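Local coordinates for mandelate racemase/muconate lactonizing enzyme family protein (Azoarcus sp., PDB 2QDE) that is a member of the mandelate racemase/muconate lactonizing enzyme family and binds a barium ion in its barrel domain, at residues A[249-252]-A[253-256]. Sequence-based numbering, arbitrary orientation.
Sequences AQEL and HDLL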
loop_
_atom_site.group_PDB
_atom_site.type_symbol
_atom_site.label_atom_id
_atom_site.label_comp_id
_atom_site.label_asym_id
_atom_site.label_seq_id
_atom_site.Cartn_x
_atom_site.Cartn_y
_atom_site.Cartn_z
ATOM N N ALA A 249 13.994 -2.888 -18.114
ATOM C CA ALA A 249 13.161 -4.017 -18.529
ATOM C C ALA A 249 13.972 -5.163 -19.120
ATOM O O ALA A 249 14.027 -5.335 -20.342
ATOM C CB ALA A 249 12.126 -3.551 -19.542
ATOM N N GLN A 250 14.584 -5.960 -18.252
ATOM C CA GLN A 250 15.389 -7.081 -18.715
ATOM C C GLN A 250 14.793 -8.452 -18.384
ATOM O O GLN A 250 14.590 -9.286 -19.272
ATOM C CB GLN A 250 16.797 -6.971 -18.127
ATOM C CG GLN A 250 17.717 -8.114 -18.493
ATOM C CD GLN A 250 19.061 -7.993 -17.816
ATOM O OE1 GLN A 250 19.779 -7.008 -18.008
ATOM N NE2 GLN A 250 19.411 -8.990 -17.017
ATOM N N GLU A 251 14.519 -8.684 -17.108
ATOM C CA GLU A 251 13.966 -9.960 -16.666
ATOM C C GLU A 251 12.456 -9.889 -16.462
ATOM O O GLU A 251 11.889 -8.803 -16.313
ATOM C CB GLU A 251 14.622 -10.391 -15.349
ATOM C CG GLU A 251 16.153 -10.442 -15.364
ATOM C CD GLU A 251 16.716 -11.437 -16.372
ATOM O OE1 GLU A 251 16.000 -12.388 -16.748
ATOM O OE2 GLU A 251 17.888 -11.273 -16.777
ATOM N N LEU A 252 11.810 -11.053 -16.450
ATOM C CA LEU A 252 10.372 -11.108 -16.250
ATOM C C LEU A 252 9.991 -10.394 -14.954
ATOM O O LEU A 252 9.050 -9.610 -14.937
ATOM C CB LEU A 252 9.885 -12.558 -16.200
ATOM C CG LEU A 252 9.987 -13.379 -17.485
ATOM C CD1 LEU A 252 9.351 -14.739 -17.243
ATOM C CD2 LEU A 252 9.284 -12.665 -18.636
ATOM N N HIS A 253 10.729 -10.647 -13.875
ATOM C CA HIS A 253 10.410 -9.984 -12.618
ATOM C C HIS A 253 10.652 -8.470 -12.676
ATOM O O HIS A 253 10.026 -7.717 -11.922
ATOM C CB HIS A 253 11.161 -10.621 -11.433
ATOM C CG HIS A 253 12.652 -10.587 -11.549
ATOM N ND1 HIS A 253 13.362 -11.494 -12.305
ATOM C CD2 HIS A 253 13.568 -9.770 -10.978
ATOM C CE1 HIS A 253 14.654 -11.237 -12.192
ATOM N NE2 HIS A 253 14.804 -10.195 -11.393
ATOM N N ASP A 254 11.536 -8.016 -13.569
ATOM C CA ASP A 254 11.768 -6.574 -13.716
ATOM C C ASP A 254 10.478 -5.978 -14.286
ATOM O O ASP A 254 10.007 -4.929 -13.836
ATOM C CB ASP A 254 12.914 -6.260 -14.698
ATOM C CG ASP A 254 14.282 -6.693 -14.185
ATOM O OD1 ASP A 254 14.517 -6.636 -12.957
ATOM O OD2 ASP A 254 15.134 -7.072 -15.022
ATOM N N LEU A 255 9.920 -6.654 -15.288
ATOM C CA LEU A 255 8.688 -6.201 -15.925
ATOM C C LEU A 255 7.553 -6.151 -14.904
ATOM O O LEU A 255 6.721 -5.242 -14.933
ATOM C CB LEU A 255 8.320 -7.127 -17.094
ATOM C CG LEU A 255 8.938 -6.831 -18.473
ATOM C CD1 LEU A 255 10.438 -6.615 -18.365
ATOM C CD2 LEU A 255 8.644 -7.996 -19.416
ATOM N N LEU A 256 7.527 -7.129 -14.002
ATOM C CA LEU A 256 6.501 -7.175 -12.962
ATOM C C LEU A 256 6.657 -5.956 -12.055
ATOM O O LEU A 256 5.685 -5.267 -11.751
ATOM C CB LEU A 256 6.632 -8.455 -12.131
ATOM C CG LEU A 256 5.731 -8.524 -10.894
ATOM C CD1 LEU A 256 4.279 -8.368 -11.304
ATOM C CD2 LEU A 256 5.948 -9.842 -10.173
#
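The imidazole of H253 lies beside the E251 side chain, its CE1 meeting E251 CB obliquely at 3.3 Å; the plane of the E251 carboxylate is turned 17° from that of the ring, and W227 of the third subunit stacks on the same imidazole. Here the loop after strand 243-245 of the enolase-type barrel turns into helix 252-261, with E251 as N-cap. A chi1 of 60° sets H253 CG between the backbone N and the carbonyl carbon, which brings the ring alongside E251. D254, at N3, supplies one half of a capping box: D254 OD2 accepts the N-H of E251 at 2.7 Å, in a nearly straight bond that reaches the anti side of the carboxylate from well out of its plane. Q250 N adds a weak bond to D254 OD2 at 3.5 Å. The E251 side chain does not return the bond to D254 N; bent at chi2, it leads away, and E251 OE2 receives Q250 NE2 at 2.8 Å, in the plane of the amide. N101 ND2 is a second donor to E251 OE2, and the two together probably help steady its negative charge. The helix's own bonds begin here: E251 O accepts L255 N at 3.1 Å and, weakly, D254 N, while L252 O takes L256 N. On the side facing helix 277-290, L252 and L255 pack against it, L252 also touching L289 of the second subunit. A249, its side chain about 10 Å from the barium, puts its CB 3.7 Å from L255 CD1, the methyl that also sits 3.3 Å from E251 O.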